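Local coordinates for protein tRNA (cytosine(38)-C(5))-methyltransferase (Schizosaccharomyces pombe, PDB 6FDF) that methylates carbon 5 of cytosine 38 in the anticodon loop of tRNA(Asp), and more weakly of tRNA(Glu), using S-adenosyl-L-methionine as methyl donor, at residues I20-I32 with S315-L329. Residues are numbered along the deposited sequence; the frame is centred on the assembly and turned at random.
Sequences IGGMHYALNLANI and SINVKVVSYLISLLL. With SAH (S-adenosyl-L-homocysteine), chain E; GOL (glycerol), chain G.
Leu29, Val318 and Ile325 bury the most surface where helices 22-29 and 318-328 cross at -60°, their axes 8.0 Å apart. Val318 is a knob in a hole made by Gly22, Tyr25, Ala26 and Leu29; its CG1, anti to the backbone N (chi1 172°), lies 3.8 Å from Tyr25 CB. Leu29 meets that methyl at about a right angle through CD1, while its CB rests 3.7 Å from Ser322 CB. Ala26 is a knob in turn, sitting among Val318, Val321, Ser322 and Ile325. The two branches of Ile325 divide the work: CD1 touches both Ala26 CB and Leu27 CG, and CG2 packs 3.7 Å from Ile32 CG1. Near the cofactor, Ile316 CD1 presses on the Gly22 backbone, 3.5 Å from Gly22 C, and Ile20 N donates to OXT of S-adenosylhomocysteine at 3.0 Å. An alanine in place of Ile316 lacks the branches lying against these groups and would probably open a gap between Gly22, Met23 and the cofactor carboxylate. The pair packs on the central sheet of the Rossmann-like methyltransferase fold: Leu27 and Ile32 reach strand 11-16, Met23 and Val321 share Leu123 of strand 121-127, and Val321 also touches Tyr170 of strand 168-175.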
# COMPACT_ATOMS: atom_id res chain seq x y z
N ILE A 20 1.52 7.72 -4.41
CA ILE A 20 0.50 8.77 -4.39
C ILE A 20 0.26 9.24 -2.95
O ILE A 20 -0.70 9.96 -2.68
CB ILE A 20 -0.81 8.30 -5.04
CG1 ILE A 20 -1.39 7.10 -4.28
CG2 ILE A 20 -0.60 7.97 -6.51
CD1 ILE A 20 -2.74 6.64 -4.81
N GLY A 21 1.16 8.88 -2.04
CA GLY A 21 1.10 9.44 -0.70
C GLY A 21 0.25 8.70 0.30
O GLY A 21 -0.29 9.33 1.22
N GLY A 22 0.11 7.38 0.16
CA GLY A 22 -0.60 6.61 1.16
C GLY A 22 -0.10 6.88 2.57
O GLY A 22 -0.90 7.02 3.50
N MET A 23 1.23 6.96 2.75
CA MET A 23 1.78 7.21 4.08
C MET A 23 1.35 8.56 4.63
O MET A 23 1.04 8.69 5.82
CB MET A 23 3.31 7.13 4.06
CG MET A 23 3.91 5.77 3.75
SD MET A 23 3.63 4.59 5.09
CE MET A 23 4.57 3.19 4.48
N HIS A 24 1.32 9.59 3.77
CA HIS A 24 0.86 10.90 4.20
C HIS A 24 -0.61 10.84 4.61
O HIS A 24 -1.00 11.43 5.63
CB HIS A 24 1.09 11.90 3.06
CG HIS A 24 0.95 13.34 3.47
ND1 HIS A 24 1.59 14.36 2.79
CD2 HIS A 24 0.25 13.94 4.46
CE1 HIS A 24 1.29 15.52 3.35
NE2 HIS A 24 0.48 15.29 4.37
N TYR A 25 -1.44 10.12 3.84
CA TYR A 25 -2.84 10.00 4.21
C TYR A 25 -2.99 9.27 5.54
O TYR A 25 -3.86 9.62 6.36
CB TYR A 25 -3.62 9.26 3.13
CG TYR A 25 -3.96 10.10 1.91
CD1 TYR A 25 -4.79 11.20 2.01
CD2 TYR A 25 -3.48 9.75 0.65
CE1 TYR A 25 -5.12 11.95 0.89
CE2 TYR A 25 -3.80 10.49 -0.47
CZ TYR A 25 -4.62 11.59 -0.34
OH TYR A 25 -4.94 12.34 -1.45
N ALA A 26 -2.15 8.26 5.79
CA ALA A 26 -2.21 7.53 7.05
C ALA A 26 -1.76 8.40 8.21
O ALA A 26 -2.33 8.31 9.31
CB ALA A 26 -1.36 6.26 6.96
N LEU A 27 -0.75 9.24 7.99
CA LEU A 27 -0.34 10.20 9.02
C LEU A 27 -1.47 11.16 9.35
O LEU A 27 -1.67 11.53 10.51
CB LEU A 27 0.90 10.96 8.56
CG LEU A 27 2.22 10.17 8.61
CD1 LEU A 27 3.25 10.82 7.70
CD2 LEU A 27 2.75 10.08 10.03
N ASN A 28 -2.22 11.59 8.33
CA ASN A 28 -3.36 12.48 8.56
C ASN A 28 -4.40 11.80 9.44
O ASN A 28 -4.94 12.41 10.37
CB ASN A 28 -3.99 12.89 7.23
CG ASN A 28 -3.10 13.80 6.40
OD1 ASN A 28 -2.11 14.35 6.89
ND2 ASN A 28 -3.45 13.96 5.13
N LEU A 29 -4.72 10.54 9.13
CA LEU A 29 -5.70 9.79 9.91
C LEU A 29 -5.25 9.60 11.35
O LEU A 29 -6.07 9.64 12.27
CB LEU A 29 -5.93 8.42 9.27
CG LEU A 29 -7.10 8.17 8.34
CD1 LEU A 29 -7.06 6.73 7.87
CD2 LEU A 29 -8.42 8.47 9.03
N ALA A 30 -3.95 9.39 11.56
CA ALA A 30 -3.44 9.18 12.91
C ALA A 30 -3.35 10.47 13.71
O ALA A 30 -2.94 10.43 14.87
CB ALA A 30 -2.07 8.50 12.84
N ASN A 31 -3.72 11.60 13.11
CA ASN A 31 -3.66 12.91 13.76
C ASN A 31 -2.25 13.20 14.26
O ASN A 31 -2.06 13.76 15.34
CB ASN A 31 -4.69 13.02 14.88
CG ASN A 31 -6.09 12.91 14.35
OD1 ASN A 31 -6.90 12.11 14.82
ND2 ASN A 31 -6.37 13.70 13.32
N ILE A 32 -1.26 12.83 13.46
CA ILE A 32 0.14 13.12 13.75
C ILE A 32 0.41 14.55 13.29
O ILE A 32 0.19 14.87 12.11
CB ILE A 32 1.09 12.13 13.06
CG1 ILE A 32 0.71 10.69 13.43
CG2 ILE A 32 2.53 12.42 13.43
CD1 ILE A 32 0.57 10.45 14.93
N SER A 315 -0.09 0.53 -3.90
CA SER A 315 -0.26 1.40 -2.75
C SER A 315 -0.53 0.59 -1.48
O SER A 315 -0.90 -0.58 -1.52
CB SER A 315 -1.41 2.39 -2.98
OG SER A 315 -1.13 3.26 -4.07
N ILE A 316 -0.33 1.25 -0.34
CA ILE A 316 -0.60 0.63 0.96
C ILE A 316 -2.09 0.67 1.23
O ILE A 316 -2.85 1.34 0.53
CB ILE A 316 0.16 1.36 2.08
CG1 ILE A 316 -0.33 2.82 2.16
CG2 ILE A 316 1.65 1.28 1.84
CD1 ILE A 316 0.03 3.54 3.43
N ASN A 317 -2.51 -0.03 2.28
CA ASN A 317 -3.81 0.24 2.89
C ASN A 317 -3.63 1.34 3.93
O ASN A 317 -2.91 1.16 4.92
CB ASN A 317 -4.42 -1.01 3.51
CG ASN A 317 -5.81 -0.75 4.05
OD1 ASN A 317 -5.97 -0.03 5.04
ND2 ASN A 317 -6.83 -1.29 3.38
N VAL A 318 -4.29 2.48 3.69
CA VAL A 318 -4.12 3.68 4.50
C VAL A 318 -4.64 3.46 5.91
O VAL A 318 -4.07 3.98 6.89
CB VAL A 318 -4.84 4.86 3.81
CG1 VAL A 318 -4.86 6.09 4.71
CG2 VAL A 318 -4.16 5.18 2.48
N LYS A 319 -5.75 2.72 6.05
CA LYS A 319 -6.32 2.45 7.37
C LYS A 319 -5.36 1.64 8.24
O LYS A 319 -5.06 2.03 9.37
CB LYS A 319 -7.66 1.72 7.22
CG LYS A 319 -8.88 2.62 7.33
CD LYS A 319 -9.01 3.20 8.73
CE LYS A 319 -10.11 4.25 8.78
NZ LYS A 319 -10.04 5.03 10.04
N VAL A 320 -4.90 0.49 7.73
CA VAL A 320 -3.98 -0.35 8.49
C VAL A 320 -2.74 0.43 8.91
O VAL A 320 -2.31 0.38 10.07
CB VAL A 320 -3.61 -1.61 7.69
CG1 VAL A 320 -2.61 -2.46 8.48
CG2 VAL A 320 -4.86 -2.44 7.39
N VAL A 321 -2.15 1.19 7.98
CA VAL A 321 -0.94 1.92 8.32
C VAL A 321 -1.22 3.04 9.32
O VAL A 321 -0.36 3.37 10.15
CB VAL A 321 -0.27 2.44 7.03
CG1 VAL A 321 0.92 3.32 7.35
CG2 VAL A 321 0.17 1.24 6.21
N SER A 322 -2.42 3.65 9.28
CA SER A 322 -2.75 4.67 10.28
C SER A 322 -2.69 4.09 11.69
O SER A 322 -2.22 4.75 12.62
CB SER A 322 -4.13 5.27 10.01
OG SER A 322 -5.19 4.40 10.38
N TYR A 323 -3.14 2.85 11.86
CA TYR A 323 -3.05 2.19 13.16
C TYR A 323 -1.60 1.92 13.55
O TYR A 323 -1.22 2.13 14.70
CB TYR A 323 -3.83 0.88 13.15
CG TYR A 323 -5.30 0.97 12.83
CD1 TYR A 323 -6.07 2.05 13.24
CD2 TYR A 323 -5.92 -0.04 12.11
CE1 TYR A 323 -7.43 2.11 12.95
CE2 TYR A 323 -7.27 0.01 11.81
CZ TYR A 323 -8.01 1.09 12.23
OH TYR A 323 -9.36 1.13 11.92
N LEU A 324 -0.79 1.43 12.61
CA LEU A 324 0.61 1.14 12.92
C LEU A 324 1.38 2.41 13.23
O LEU A 324 2.26 2.41 14.10
CB LEU A 324 1.26 0.39 11.76
CG LEU A 324 0.74 -1.03 11.54
CD1 LEU A 324 1.07 -1.50 10.15
CD2 LEU A 324 1.29 -2.00 12.59
N ILE A 325 1.08 3.50 12.52
CA ILE A 325 1.74 4.77 12.81
C ILE A 325 1.41 5.22 14.23
O ILE A 325 2.29 5.67 14.97
CB ILE A 325 1.33 5.84 11.77
CG1 ILE A 325 2.09 5.60 10.46
CG2 ILE A 325 1.61 7.25 12.29
CD1 ILE A 325 1.59 6.47 9.32
N SER A 326 0.14 5.11 14.62
CA SER A 326 -0.27 5.46 15.98
C SER A 326 0.51 4.65 17.02
O SER A 326 1.00 5.20 18.01
CB SER A 326 -1.77 5.21 16.15
OG SER A 326 -2.51 6.06 15.30
N LEU A 327 0.63 3.34 16.79
CA LEU A 327 1.43 2.50 17.68
C LEU A 327 2.89 2.93 17.69
O LEU A 327 3.49 3.10 18.76
CB LEU A 327 1.31 1.04 17.25
CG LEU A 327 2.14 0.05 18.06
CD1 LEU A 327 1.67 0.04 19.52
CD2 LEU A 327 2.05 -1.34 17.46
N LEU A 328 3.47 3.11 16.51
CA LEU A 328 4.90 3.40 16.41
C LEU A 328 5.27 4.65 17.20
O LEU A 328 6.29 4.67 17.91
CB LEU A 328 5.28 3.57 14.94
CG LEU A 328 6.73 3.89 14.60
CD1 LEU A 328 7.67 2.82 15.13
CD2 LEU A 328 6.90 4.07 13.08
N LEU A 329 4.48 5.71 17.08
CA LEU A 329 4.85 7.02 17.61
C LEU A 329 4.34 7.28 19.02
O LEU A 329 4.40 8.42 19.48
CB LEU A 329 4.34 8.12 16.67
CG LEU A 329 4.83 8.02 15.23
CD1 LEU A 329 4.14 9.08 14.38
CD2 LEU A 329 6.34 8.16 15.17
N SAH E . 3.81 3.52 -0.79
CA SAH E . 3.40 4.29 -1.94
CB SAH E . 3.74 3.57 -3.25
CG SAH E . 4.93 2.63 -3.08
SD SAH E . 5.14 1.53 -4.45
C SAH E . 1.94 4.59 -1.87
O SAH E . 1.32 4.24 -0.84
OXT SAH E . 1.42 5.19 -2.83
C5' SAH E . 6.87 1.76 -4.60
C4' SAH E . 7.15 3.15 -5.17
O4' SAH E . 8.55 3.36 -5.12
C3' SAH E . 6.71 3.31 -6.63
O3' SAH E . 5.91 4.49 -6.76
C2' SAH E . 8.01 3.52 -7.40
O2' SAH E . 7.88 4.52 -8.42
C1' SAH E . 8.97 3.99 -6.31
N9 SAH E . 10.38 3.59 -6.51
C8 SAH E . 10.84 2.37 -6.85
N7 SAH E . 12.19 2.38 -6.95
C5 SAH E . 12.62 3.63 -6.66
C6 SAH E . 13.92 4.32 -6.58
N6 SAH E . 15.07 3.66 -6.82
N1 SAH E . 13.90 5.64 -6.24
C2 SAH E . 12.76 6.30 -6.00
N3 SAH E . 11.54 5.73 -6.05
C4 SAH E . 11.41 4.42 -6.39
C1 GOL G . -10.99 8.39 11.37
O1 GOL G . -11.25 7.01 11.43
C2 GOL G . -10.51 8.85 12.78
O2 GOL G . -10.19 7.78 13.61
C3 GOL G . -9.31 9.79 12.50
O3 GOL G . -8.58 9.91 13.68
O HOH W 1 -2.31 8.64 16.68